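Local coordinates for cell division protein FtsZ 1 (Methanocaldococcus jannaschii, PDB 1W58), which binds GTP and, as a GTPase of the FtsZ family, probably polymerises into the contractile ring that marks the cell division site, at residues L160-E165 / P191-F196; G247-G252 / V336-Q341; L153-V158 / T184-V189; H288-E293 / T330-L335; I40-C45 / E62-V67. All coordinates share one frame; numbering follows the deposited sequence.

In the fold
Contacts 3 and 5 are buried pairs of parallel strands in the same GTPase-domain sheet, knit by regular backbone bonds and rows of small or branched apolar side chains. Contact 1 continues from contact 3, beyond strands 153-160 and 186-191, into partly buried loops at the nucleotide; there carboxylates, waters and aromatic rings replace the strand pattern. Contacts 2 and 4 belong to the C-terminal domain and share strand 331-337, each pairing it antiparallel with a different neighbour. Contact 4 lies farther from the chain centre and carries a histidine and an arginine among its apolar residues, whereas contact 2 touches contact 3 through A249 N and L187 O, where the two domains meet.

Contact 1. Residues L160-E165 / P191-F196. With G2P (phosphomethylphosphonic acid guanylate ester), chain B.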
# COMPACT_ATOMS: atom_id res chain seq x y z
N LEU A 160 21.30 -11.85 -21.19
CA LEU A 160 22.29 -10.79 -21.09
C LEU A 160 22.55 -10.48 -22.58
O LEU A 160 22.53 -11.39 -23.39
CB LEU A 160 23.54 -11.32 -20.42
CG LEU A 160 23.88 -10.81 -19.02
CD1 LEU A 160 22.63 -10.42 -18.24
CD2 LEU A 160 24.67 -11.90 -18.32
N PRO A 161 22.80 -9.20 -22.96
CA PRO A 161 23.03 -8.86 -24.37
C PRO A 161 24.33 -9.40 -25.00
O PRO A 161 25.26 -9.80 -24.29
CB PRO A 161 23.03 -7.34 -24.35
CG PRO A 161 23.76 -7.05 -23.05
CD PRO A 161 23.08 -8.04 -22.09
N PHE A 162 24.38 -9.41 -26.34
CA PHE A 162 25.60 -9.86 -27.06
C PHE A 162 26.67 -8.80 -26.79
O PHE A 162 26.31 -7.67 -26.46
CB PHE A 162 25.33 -9.92 -28.54
CG PHE A 162 24.40 -11.01 -28.95
CD1 PHE A 162 24.86 -12.32 -29.09
CD2 PHE A 162 23.09 -10.73 -29.28
CE1 PHE A 162 24.01 -13.33 -29.57
CE2 PHE A 162 22.24 -11.73 -29.76
CZ PHE A 162 22.69 -13.03 -29.91
N VAL A 163 27.97 -9.11 -26.92
CA VAL A 163 28.97 -8.06 -26.66
C VAL A 163 28.99 -7.00 -27.76
O VAL A 163 29.21 -5.82 -27.50
CB VAL A 163 30.42 -8.60 -26.47
CG1 VAL A 163 30.40 -9.84 -25.58
CG2 VAL A 163 31.06 -8.86 -27.79
N MET A 164 28.75 -7.41 -29.00
CA MET A 164 28.73 -6.44 -30.08
C MET A 164 27.74 -5.30 -29.79
O MET A 164 27.82 -4.24 -30.40
CB MET A 164 28.37 -7.13 -31.40
CG MET A 164 26.98 -7.69 -31.43
SD MET A 164 26.77 -8.77 -32.83
CE MET A 164 25.01 -8.76 -32.99
N GLU A 165 26.81 -5.52 -28.87
CA GLU A 165 25.86 -4.47 -28.56
C GLU A 165 26.56 -3.35 -27.78
O GLU A 165 26.04 -2.25 -27.66
CB GLU A 165 24.68 -5.02 -27.77
CG GLU A 165 23.89 -6.12 -28.48
CD GLU A 165 22.55 -6.38 -27.82
OE1 GLU A 165 21.89 -5.38 -27.47
OE2 GLU A 165 22.15 -7.55 -27.64
N PRO A 191 23.25 -16.08 -21.06
CA PRO A 191 24.12 -15.05 -21.66
C PRO A 191 24.15 -15.23 -23.19
O PRO A 191 24.83 -16.14 -23.66
CB PRO A 191 25.49 -15.32 -21.05
CG PRO A 191 25.25 -16.44 -20.03
CD PRO A 191 24.06 -17.18 -20.53
N ASN A 192 23.44 -14.38 -23.94
CA ASN A 192 23.38 -14.49 -25.41
C ASN A 192 24.74 -14.66 -26.09
O ASN A 192 24.83 -15.29 -27.14
CB ASN A 192 22.71 -13.26 -26.02
CG ASN A 192 21.18 -13.32 -25.98
OD1 ASN A 192 20.52 -12.32 -26.19
ND2 ASN A 192 20.62 -14.49 -25.73
N GLU A 193 25.80 -14.09 -25.52
CA GLU A 193 27.11 -14.21 -26.14
C GLU A 193 27.60 -15.65 -26.30
O GLU A 193 28.38 -15.92 -27.21
CB GLU A 193 28.15 -13.41 -25.35
CG GLU A 193 29.52 -13.26 -26.04
CD GLU A 193 29.46 -12.50 -27.37
OE1 GLU A 193 28.48 -11.77 -27.63
OE2 GLU A 193 30.41 -12.62 -28.17
N LYS A 194 27.16 -16.56 -25.43
CA LYS A 194 27.58 -17.95 -25.51
C LYS A 194 26.97 -18.61 -26.72
O LYS A 194 27.45 -19.66 -27.15
CB LYS A 194 27.15 -18.75 -24.28
CG LYS A 194 27.55 -18.19 -22.95
CD LYS A 194 29.00 -17.76 -22.90
CE LYS A 194 29.95 -18.92 -22.80
NZ LYS A 194 31.32 -18.39 -22.48
N LEU A 195 25.90 -18.04 -27.26
CA LEU A 195 25.25 -18.62 -28.42
C LEU A 195 26.21 -18.80 -29.61
O LEU A 195 25.97 -19.62 -30.49
CB LEU A 195 24.04 -17.76 -28.83
CG LEU A 195 22.67 -18.13 -28.22
CD1 LEU A 195 22.86 -18.77 -26.86
CD2 LEU A 195 21.78 -16.88 -28.13
N PHE A 196 27.29 -18.01 -29.64
CA PHE A 196 28.27 -18.11 -30.72
C PHE A 196 29.11 -19.38 -30.59
O PHE A 196 29.65 -19.86 -31.58
CB PHE A 196 29.18 -16.87 -30.77
CG PHE A 196 28.50 -15.66 -31.33
CD1 PHE A 196 28.42 -14.48 -30.60
CD2 PHE A 196 27.85 -15.73 -32.56
CE1 PHE A 196 27.69 -13.40 -31.08
CE2 PHE A 196 27.12 -14.64 -33.05
CZ PHE A 196 27.04 -13.48 -32.31
PG G2P B . 13.22 0.42 -24.39
O1G G2P B . 13.94 1.55 -23.82
O2G G2P B . 13.37 0.41 -25.84
O3G G2P B . 11.70 0.60 -24.19
O3B G2P B . 13.71 -0.95 -23.62
PB G2P B . 13.24 -2.51 -23.92
O1B G2P B . 13.11 -3.25 -22.66
O2B G2P B . 12.09 -2.73 -24.76
C3A G2P B . 14.68 -3.21 -24.70
PA G2P B . 14.34 -4.48 -25.91
O1A G2P B . 13.24 -5.39 -25.55
O2A G2P B . 14.35 -3.99 -27.29
O5' G2P B . 15.65 -5.30 -25.56
C5' G2P B . 16.96 -4.85 -25.68
C4' G2P B . 17.91 -6.03 -25.36
O4' G2P B . 17.20 -7.32 -25.45
C3' G2P B . 19.07 -6.04 -26.37
O3' G2P B . 20.22 -5.52 -25.71
C2' G2P B . 19.16 -7.51 -26.82
O2' G2P B . 20.19 -8.20 -26.14
C1' G2P B . 17.81 -8.15 -26.48
N9 G2P B . 16.91 -8.20 -27.68
C8 G2P B . 16.46 -7.17 -28.50
N7 G2P B . 15.67 -7.52 -29.46
C5 G2P B . 15.55 -8.91 -29.32
C6 G2P B . 14.80 -9.90 -30.09
O6 G2P B . 14.08 -9.72 -31.09
N1 G2P B . 14.97 -11.20 -29.59
C2 G2P B . 15.75 -11.55 -28.49
N2 G2P B . 15.81 -12.85 -28.14
N3 G2P B . 16.44 -10.63 -27.77
C4 G2P B . 16.31 -9.34 -28.22
O HOH W 1 25.90 -12.42 -23.14
O HOH W 2 28.55 -10.44 -29.98
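Two side-chain torsions shape this contact: F162 sets CG anti to its carbonyl carbon (chi1 -69°), which lays the ring over CB of N192, and E193 bends at chi2, which turns its carboxylate back to V163. N192 CB lies 3.7 Å from the F162 ring centroid, a CH-pi contact close to the ring normal. V163 N donates to E193 OE1 at 2.8 Å, an almost straight bond (171°) that meets the oxygen from above the carboxylate plane. The same OE1 accepts a hydrogen bond from water 2, which in turn accepts from M164 N, and a glutamate is long enough to serve this turn of backbone. Water 1 similarly links P161 O to E193 N. F196 CE1 comes within 3.6 Å of F162 CD1, the rings inclined at 43°, while F208 meets F162 edge-to-face. Closer to the start of both segments, N192 N donates to L160 O at 3.2 Å. F162 N bonds E165 OE2 and steadies that carboxylate, whose two oxygens take the ribose hydroxyls of G2P; O2' lies 2.6 Å from E165 OE2. The loop after strand 153-160 thus presents the ribose-binding glutamate of the FtsZ GTP site, backed by the turn that follows strand 186-191.

Contact 2. Residues G247-G252 / V336-Q341; sequences GLAMIG and VITGVQ
Q341 meets L248 and G247 along most of its length. Its CB touches L248 CB at 3.7 Å; CG then lies between the backbone N and carbonyl carbon (chi1 61°), and the bend at chi2 brings CD within 3.9 Å of L248 N. At the tip, OE1 accepts the L248 N-H at 3.2 Å from well above the amide plane, and NE2 lies 4.1 Å from G247 CA. A side chain on G247 would collide with OE1, and its positive phi also favours glycine. An alanine in place of Q341 is likely to leave L248 N without this acceptor and the corner at L248 less firmly held. Next along, V340 N bonds L248 O, and V340 CG2 rests 4.1 Å from M250 CE. M250 and I337 form a hydrogen-bonded pair, while compact A249 CB fits against V336 CG1. The result is an antiparallel edge pairing in the mixed sheet of the FtsZ C-terminal domain, with G247 and A249 also bonded through their backbones to L187 of the GTPase domain.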
# COMPACT_ATOMS: atom_id res chain seq x y z
N GLY A 247 18.39 -19.15 -5.92
CA GLY A 247 19.41 -18.12 -6.13
C GLY A 247 19.66 -17.82 -7.60
O GLY A 247 18.72 -17.55 -8.35
N LEU A 248 20.92 -17.87 -8.03
CA LEU A 248 21.26 -17.65 -9.43
C LEU A 248 21.26 -19.04 -10.12
O LEU A 248 21.80 -20.01 -9.56
CB LEU A 248 22.66 -17.04 -9.55
CG LEU A 248 22.93 -16.12 -10.75
CD1 LEU A 248 24.43 -16.04 -11.02
CD2 LEU A 248 22.21 -16.65 -11.96
N ALA A 249 20.64 -19.14 -11.30
CA ALA A 249 20.59 -20.41 -12.04
C ALA A 249 21.03 -20.26 -13.50
O ALA A 249 20.95 -19.16 -14.08
CB ALA A 249 19.20 -21.00 -11.99
N MET A 250 21.48 -21.35 -14.10
CA MET A 250 21.91 -21.35 -15.50
C MET A 250 21.38 -22.59 -16.18
O MET A 250 21.04 -23.54 -15.51
CB MET A 250 23.44 -21.29 -15.60
CG MET A 250 24.00 -19.96 -15.09
SD MET A 250 25.65 -19.58 -15.72
CE MET A 250 26.51 -19.29 -14.27
N ILE A 251 21.25 -22.57 -17.50
CA ILE A 251 20.74 -23.76 -18.14
C ILE A 251 21.70 -24.44 -19.09
O ILE A 251 22.83 -23.98 -19.32
CB ILE A 251 19.39 -23.49 -18.86
CG1 ILE A 251 19.59 -23.23 -20.35
CG2 ILE A 251 18.68 -22.35 -18.18
CD1 ILE A 251 20.17 -21.90 -20.68
N GLY A 252 21.24 -25.57 -19.60
CA GLY A 252 22.00 -26.37 -20.53
C GLY A 252 20.97 -27.08 -21.39
O GLY A 252 19.96 -27.56 -20.87
N VAL A 336 18.28 -27.12 -15.59
CA VAL A 336 18.34 -25.84 -14.91
C VAL A 336 19.03 -26.15 -13.59
O VAL A 336 18.49 -26.86 -12.73
CB VAL A 336 16.94 -25.22 -14.62
CG1 VAL A 336 17.13 -23.83 -13.97
CG2 VAL A 336 16.10 -25.11 -15.91
N ILE A 337 20.22 -25.62 -13.42
CA ILE A 337 20.98 -25.87 -12.22
C ILE A 337 21.03 -24.65 -11.31
O ILE A 337 21.55 -23.61 -11.69
CB ILE A 337 22.38 -26.36 -12.61
CG1 ILE A 337 22.24 -27.78 -13.19
CG2 ILE A 337 23.33 -26.29 -11.43
CD1 ILE A 337 23.54 -28.46 -13.44
N THR A 338 20.49 -24.79 -10.10
CA THR A 338 20.40 -23.69 -9.14
C THR A 338 21.51 -23.50 -8.09
O THR A 338 22.45 -24.28 -7.98
CB THR A 338 19.04 -23.78 -8.43
OG1 THR A 338 19.04 -24.86 -7.48
CG2 THR A 338 17.93 -24.04 -9.45
N GLY A 339 21.39 -22.43 -7.31
CA GLY A 339 22.37 -22.13 -6.28
C GLY A 339 23.81 -21.90 -6.71
O GLY A 339 24.72 -22.11 -5.91
N VAL A 340 24.05 -21.44 -7.94
CA VAL A 340 25.44 -21.24 -8.37
C VAL A 340 25.99 -19.81 -8.20
O VAL A 340 27.11 -19.53 -8.63
CB VAL A 340 25.63 -21.66 -9.86
CG1 VAL A 340 25.10 -23.08 -10.09
CG2 VAL A 340 24.91 -20.70 -10.79
N GLN A 341 25.24 -18.92 -7.56
CA GLN A 341 25.72 -17.55 -7.42
C GLN A 341 27.13 -17.42 -6.84
O GLN A 341 27.91 -16.57 -7.28
CB GLN A 341 24.76 -16.68 -6.58
CG GLN A 341 24.56 -17.16 -5.17
CD GLN A 341 23.44 -18.16 -5.05
OE1 GLN A 341 23.15 -18.91 -6.00
NE2 GLN A 341 22.81 -18.20 -3.89

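Contact 3. Residues L153-V158 / T184-V189; sequences LTVAVV and TDTLVV
Backbone bonds between A156 and its neighbours T186 and V188 set the pairing of these parallel strands, whose axes diverge by only 9°. A156 N donates to T186 O, V188 N returns to A156 O at 2.8 Å, and V158 N closes the series on V188 O.

The polar contacts gather at the start, where the second strand is still a loop. D185, with CG anti to its carbonyl carbon (chi1 -72°), reaches back to accept T154 N on OD1 at 2.8 Å, nearly straight, on the anti side but tilted out of the carboxylate plane. D185 N meanwhile donates to T154 O, which gives a two-way grip between the residues. OD2 forms a salt bridge with K148, and T154 OG1 turns elsewhere, to S147. A leucine in place of D185 would probably leave T154 N without its acceptor and K148 without its charge partner.

Apolar contacts occupy both faces. On one, V155 CG2 meets T186 CG2 at 3.5 Å, and V157 CG2 lies beside V188 CB. On the other, A156 is small enough to admit L187 CD1 at 3.8 Å, and V158 CG2 touches V189 CG1 at 4.1 Å. Branched residues suit such strands, filling the sheet faces beneath helices 167-181 and 236-243. With helix 167-181 as the connection from one to the next, the strands form a beta-alpha-beta unit of the Rossmann-like tubulin/FtsZ GTPase fold.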
# COMPACT_ATOMS: atom_id res chain seq x y z
N LEU A 153 5.38 -17.96 -6.19
CA LEU A 153 6.75 -18.43 -6.38
C LEU A 153 7.16 -17.54 -7.55
O LEU A 153 6.47 -17.51 -8.59
CB LEU A 153 6.76 -19.91 -6.82
CG LEU A 153 7.89 -20.92 -6.58
CD1 LEU A 153 7.96 -21.81 -7.82
CD2 LEU A 153 9.25 -20.30 -6.26
N THR A 154 8.27 -16.83 -7.37
CA THR A 154 8.75 -15.85 -8.33
C THR A 154 10.06 -16.22 -9.06
O THR A 154 11.15 -16.17 -8.48
CB THR A 154 8.91 -14.48 -7.60
OG1 THR A 154 7.63 -14.11 -7.06
CG2 THR A 154 9.36 -13.39 -8.53
N VAL A 155 9.91 -16.58 -10.33
CA VAL A 155 11.03 -16.98 -11.17
C VAL A 155 11.19 -16.09 -12.39
O VAL A 155 10.22 -15.74 -13.07
CB VAL A 155 10.88 -18.43 -11.67
CG1 VAL A 155 12.09 -18.81 -12.51
CG2 VAL A 155 10.74 -19.38 -10.49
N ALA A 156 12.44 -15.74 -12.64
CA ALA A 156 12.82 -14.90 -13.77
C ALA A 156 13.69 -15.70 -14.74
O ALA A 156 14.55 -16.48 -14.30
CB ALA A 156 13.60 -13.68 -13.27
N VAL A 157 13.43 -15.52 -16.04
CA VAL A 157 14.22 -16.15 -17.12
C VAL A 157 14.53 -14.97 -18.07
O VAL A 157 13.66 -14.49 -18.83
CB VAL A 157 13.42 -17.23 -17.87
CG1 VAL A 157 14.30 -17.89 -18.93
CG2 VAL A 157 12.89 -18.29 -16.89
N VAL A 158 15.78 -14.50 -18.02
CA VAL A 158 16.25 -13.36 -18.79
C VAL A 158 17.59 -13.60 -19.51
O VAL A 158 18.36 -14.51 -19.15
CB VAL A 158 16.47 -12.15 -17.85
CG1 VAL A 158 15.18 -11.83 -17.11
CG2 VAL A 158 17.57 -12.48 -16.85
N THR A 184 13.75 -12.09 -6.20
CA THR A 184 13.45 -13.27 -6.96
C THR A 184 13.76 -14.57 -6.17
O THR A 184 14.70 -14.59 -5.36
CB THR A 184 14.22 -13.12 -8.31
OG1 THR A 184 13.55 -13.83 -9.34
CG2 THR A 184 15.65 -13.59 -8.19
N ASP A 185 12.94 -15.62 -6.35
CA ASP A 185 13.14 -16.92 -5.67
C ASP A 185 14.27 -17.64 -6.39
O ASP A 185 15.25 -18.07 -5.77
CB ASP A 185 11.83 -17.73 -5.69
CG ASP A 185 10.81 -17.15 -4.72
OD1 ASP A 185 9.58 -17.26 -4.94
OD2 ASP A 185 11.25 -16.57 -3.71
N THR A 186 14.13 -17.80 -7.71
CA THR A 186 15.23 -18.32 -8.50
C THR A 186 15.35 -17.41 -9.76
O THR A 186 14.34 -17.01 -10.35
CB THR A 186 15.12 -19.85 -8.84
OG1 THR A 186 15.71 -20.09 -10.12
CG2 THR A 186 13.71 -20.33 -8.82
N LEU A 187 16.58 -17.04 -10.09
CA LEU A 187 16.89 -16.17 -11.23
C LEU A 187 17.72 -16.90 -12.29
O LEU A 187 18.92 -17.14 -12.11
CB LEU A 187 17.66 -14.92 -10.74
CG LEU A 187 18.33 -13.97 -11.77
CD1 LEU A 187 17.37 -13.57 -12.81
CD2 LEU A 187 18.88 -12.72 -11.09
N VAL A 188 17.07 -17.24 -13.41
CA VAL A 188 17.70 -17.96 -14.53
C VAL A 188 18.26 -17.00 -15.60
O VAL A 188 17.48 -16.32 -16.26
CB VAL A 188 16.67 -18.89 -15.23
CG1 VAL A 188 17.32 -19.72 -16.31
CG2 VAL A 188 16.02 -19.79 -14.19
N VAL A 189 19.60 -16.94 -15.74
CA VAL A 189 20.30 -16.10 -16.73
C VAL A 189 20.86 -16.86 -17.93
O VAL A 189 21.61 -17.83 -17.73
CB VAL A 189 21.58 -15.39 -16.21
CG1 VAL A 189 21.36 -13.91 -16.15
CG2 VAL A 189 22.03 -15.97 -14.90

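Contact 4. Residues H288-E293 / T330-L335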
# COMPACT_ATOMS: atom_id res chain seq x y z
N HIS A 288 14.11 -31.68 -17.28
CA HIS A 288 12.94 -31.99 -18.08
C HIS A 288 13.40 -32.72 -19.32
O HIS A 288 14.08 -32.13 -20.17
CB HIS A 288 12.22 -30.72 -18.52
CG HIS A 288 10.91 -30.99 -19.21
ND1 HIS A 288 10.17 -30.00 -19.81
CD2 HIS A 288 10.19 -32.13 -19.33
CE1 HIS A 288 9.05 -30.51 -20.28
NE2 HIS A 288 9.03 -31.81 -20.00
N VAL A 289 13.04 -33.99 -19.42
CA VAL A 289 13.40 -34.80 -20.57
C VAL A 289 12.17 -34.89 -21.48
O VAL A 289 11.08 -35.22 -21.04
CB VAL A 289 13.89 -36.23 -20.12
CG1 VAL A 289 12.85 -36.89 -19.27
CG2 VAL A 289 14.19 -37.09 -21.32
N MET A 290 12.35 -34.54 -22.74
CA MET A 290 11.26 -34.56 -23.70
C MET A 290 11.61 -35.49 -24.86
O MET A 290 12.78 -35.68 -25.19
CB MET A 290 11.01 -33.14 -24.23
CG MET A 290 10.70 -32.11 -23.13
SD MET A 290 11.02 -30.39 -23.62
CE MET A 290 12.70 -30.20 -23.11
N GLY A 291 10.59 -36.08 -25.47
CA GLY A 291 10.82 -36.98 -26.58
C GLY A 291 9.53 -37.46 -27.21
O GLY A 291 8.46 -36.93 -26.91
N PRO A 292 9.61 -38.46 -28.12
CA PRO A 292 8.45 -39.03 -28.81
C PRO A 292 7.69 -40.07 -27.99
O PRO A 292 8.05 -40.37 -26.85
CB PRO A 292 9.07 -39.61 -30.07
CG PRO A 292 10.39 -40.12 -29.57
CD PRO A 292 10.87 -38.98 -28.69
N GLU A 293 6.65 -40.63 -28.59
CA GLU A 293 5.81 -41.64 -27.94
C GLU A 293 6.58 -42.78 -27.26
O GLU A 293 6.12 -43.34 -26.26
CB GLU A 293 4.85 -42.23 -28.97
CG GLU A 293 3.65 -42.94 -28.39
CD GLU A 293 2.60 -41.97 -27.88
OE1 GLU A 293 2.22 -41.05 -28.64
OE2 GLU A 293 2.14 -42.14 -26.72
N THR A 330 13.38 -37.72 -31.58
CA THR A 330 14.43 -37.13 -30.76
C THR A 330 14.01 -36.93 -29.30
O THR A 330 12.83 -36.75 -29.01
CB THR A 330 14.87 -35.75 -31.30
OG1 THR A 330 15.30 -35.88 -32.66
CG2 THR A 330 16.00 -35.18 -30.47
N VAL A 331 14.98 -37.00 -28.40
CA VAL A 331 14.73 -36.73 -26.99
C VAL A 331 15.52 -35.47 -26.66
O VAL A 331 16.73 -35.39 -26.92
CB VAL A 331 15.18 -37.88 -26.03
CG1 VAL A 331 14.36 -39.12 -26.29
CG2 VAL A 331 16.66 -38.14 -26.18
N ARG A 332 14.83 -34.47 -26.13
CA ARG A 332 15.49 -33.22 -25.78
C ARG A 332 15.60 -33.14 -24.27
O ARG A 332 14.70 -33.56 -23.56
CB ARG A 332 14.69 -32.03 -26.31
CG ARG A 332 15.42 -30.72 -26.17
CD ARG A 332 14.51 -29.54 -26.47
NE ARG A 332 14.17 -29.41 -27.88
CZ ARG A 332 12.92 -29.36 -28.34
NH1 ARG A 332 11.89 -29.45 -27.50
NH2 ARG A 332 12.70 -29.20 -29.64
N VAL A 333 16.72 -32.62 -23.79
CA VAL A 333 16.93 -32.49 -22.35
C VAL A 333 17.18 -31.04 -21.92
O VAL A 333 18.05 -30.36 -22.48
CB VAL A 333 18.11 -33.38 -21.87
CG1 VAL A 333 18.40 -33.12 -20.40
CG2 VAL A 333 17.75 -34.86 -22.06
N LEU A 334 16.40 -30.57 -20.94
CA LEU A 334 16.54 -29.22 -20.40
C LEU A 334 17.04 -29.32 -18.99
O LEU A 334 16.42 -29.96 -18.16
CB LEU A 334 15.20 -28.48 -20.41
CG LEU A 334 15.13 -27.10 -19.70
CD1 LEU A 334 16.08 -26.11 -20.33
CD2 LEU A 334 13.72 -26.56 -19.81
N LEU A 335 18.17 -28.70 -18.71
CA LEU A 335 18.76 -28.69 -17.38
C LEU A 335 18.80 -27.28 -16.80
O LEU A 335 19.31 -26.36 -17.46
CB LEU A 335 20.20 -29.18 -17.42
CG LEU A 335 20.56 -30.60 -17.04
CD1 LEU A 335 19.60 -31.59 -17.70
CD2 LEU A 335 22.00 -30.83 -17.48
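At the edge of the R332 guanidinium, near its plane, lies M290 SD, 4.1 Å from NH1; another flat group, the H288 imidazole, has M290 CG 3.5 Å above its plane and over its centre. This is an antiparallel strand pair at the middle of the mixed sheet of the FtsZ C-terminal domain. The methionine is long and flexible enough to serve both neighbours: its bend at chi3 (-90°) brings CE to 3.9 Å from R332 CD and also against L334 CB. R332 itself, bent at its own chi3, has a long, weak ion pair with E255. The H288 ring is held through NE2, which is hydrogen-bonded to T322 of the neighbouring strand 317-323, while its CB rests on L334 CB at 4.2 Å. Beneath these side chains the H288/L334 pair exchanges two backbone bonds, and M290 N donates almost straight to R332 O at 2.7 Å. Valines take the other face, where V289 CG2 meets V333 CG2 under helix 297-308. Where the strands close up, G291 fits because a side chain would strike V331 CG1, and its CA makes a CA-H...O contact of 3.2 Å with T330 O.

Contact 5. Residues I40-C45 / E62-V67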
# COMPACT_ATOMS: atom_id res chain seq x y z
N ILE A 40 -0.22 -20.63 -13.16
CA ILE A 40 1.02 -19.97 -13.60
C ILE A 40 0.77 -18.77 -14.52
O ILE A 40 -0.09 -18.81 -15.41
CB ILE A 40 1.94 -20.92 -14.42
CG1 ILE A 40 2.32 -22.16 -13.61
CG2 ILE A 40 3.18 -20.18 -14.89
CD1 ILE A 40 1.38 -23.28 -13.82
N THR A 41 1.54 -17.71 -14.32
CA THR A 41 1.43 -16.53 -15.16
C THR A 41 2.81 -16.17 -15.70
O THR A 41 3.80 -16.19 -14.97
CB THR A 41 0.86 -15.32 -14.39
OG1 THR A 41 -0.46 -15.63 -13.94
CG2 THR A 41 0.79 -14.09 -15.29
N VAL A 42 2.86 -15.87 -17.00
CA VAL A 42 4.12 -15.47 -17.63
C VAL A 42 3.97 -14.01 -17.99
O VAL A 42 2.99 -13.62 -18.63
CB VAL A 42 4.40 -16.28 -18.91
CG1 VAL A 42 5.75 -15.86 -19.49
CG2 VAL A 42 4.41 -17.79 -18.59
N VAL A 43 4.93 -13.20 -17.55
CA VAL A 43 4.97 -11.76 -17.78
C VAL A 43 6.20 -11.38 -18.58
O VAL A 43 7.34 -11.61 -18.12
CB VAL A 43 5.01 -10.96 -16.43
CG1 VAL A 43 4.94 -9.46 -16.69
CG2 VAL A 43 3.85 -11.40 -15.53
N GLY A 44 5.99 -10.81 -19.77
CA GLY A 44 7.11 -10.40 -20.62
C GLY A 44 7.20 -8.88 -20.62
O GLY A 44 6.20 -8.20 -20.89
N CYS A 45 8.38 -8.35 -20.35
CA CYS A 45 8.57 -6.90 -20.27
C CYS A 45 9.50 -6.33 -21.33
O CYS A 45 10.61 -6.83 -21.53
CB CYS A 45 9.12 -6.50 -18.89
SG CYS A 45 8.43 -7.42 -17.46
N GLU A 62 0.87 -24.80 -22.31
CA GLU A 62 0.11 -25.56 -21.33
C GLU A 62 -0.15 -24.89 -19.99
O GLU A 62 0.78 -24.61 -19.23
CB GLU A 62 0.79 -26.91 -21.10
CG GLU A 62 -0.06 -27.91 -20.33
CD GLU A 62 -0.12 -29.27 -21.00
OE1 GLU A 62 -0.76 -30.19 -20.44
OE2 GLU A 62 0.47 -29.42 -22.10
N GLY A 63 -1.42 -24.63 -19.71
CA GLY A 63 -1.85 -24.04 -18.45
C GLY A 63 -1.03 -22.90 -17.85
O GLY A 63 -0.40 -23.08 -16.80
N ALA A 64 -1.07 -21.73 -18.50
CA ALA A 64 -0.35 -20.54 -18.06
C ALA A 64 -0.88 -19.32 -18.80
O ALA A 64 -0.91 -19.30 -20.03
CB ALA A 64 1.16 -20.71 -18.32
N LYS A 65 -1.33 -18.30 -18.08
CA LYS A 65 -1.81 -17.13 -18.79
C LYS A 65 -0.62 -16.22 -19.11
O LYS A 65 0.42 -16.29 -18.44
CB LYS A 65 -2.89 -16.39 -18.00
CG LYS A 65 -2.44 -15.41 -16.94
CD LYS A 65 -3.57 -14.39 -16.75
CE LYS A 65 -3.37 -13.47 -15.56
NZ LYS A 65 -4.45 -12.43 -15.50
N THR A 66 -0.79 -15.43 -20.16
CA THR A 66 0.25 -14.51 -20.64
C THR A 66 -0.07 -13.03 -20.44
O THR A 66 -1.15 -12.54 -20.82
CB THR A 66 0.56 -14.75 -22.15
OG1 THR A 66 -0.65 -14.75 -22.92
CG2 THR A 66 1.31 -16.06 -22.34
N VAL A 67 0.87 -12.33 -19.82
CA VAL A 67 0.75 -10.90 -19.56
C VAL A 67 1.90 -10.16 -20.25
O VAL A 67 3.07 -10.47 -20.03
CB VAL A 67 0.83 -10.61 -18.04
CG1 VAL A 67 0.87 -9.09 -17.81
CG2 VAL A 67 -0.36 -11.20 -17.35
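T41, V42 and V43 pair in order with K65, T66 and V67 on parallel strands, 4.7 Å apart at the closest approach of their axes and turned by 24°. Helix 46-59 joins them in a beta-alpha-beta crossover of the Rossmann-like GTPase fold. The chains interlock through alternate residues: K65 N donates to I40 O, V42 N to K65 O, and V67 N to V42 O at 2.8 Å.

On one face T41 and K65 lie side by side. K65 has CG between its backbone N and carbonyl carbon (chi1 84°), bringing that methylene within 3.6 Å of T41 OG1. The lysine then runs extended to a weak bond from NZ to A118 O, whereas the T41 hydroxyl is bonded to S122. The threonine's methyl does different work, with CG2 touching V67 CG2 at 3.7 Å. V43 continues the apolar row, its CG2 beside V67 CB.

V42 and T66 turn to the opposite face, beneath helix 46-59. Where the pair begins, A64 is small enough to let I40 approach, CB to CB at 4.0 Å, and I40 CD1 lies against G63 O; glycine suits the positive phi there. G44, the first glycine of what is probably a Rossmann-type GxGxxG motif that contains the GTP-binding residues G47 and A48, donates its N-H to V67 O at 3.0 Å.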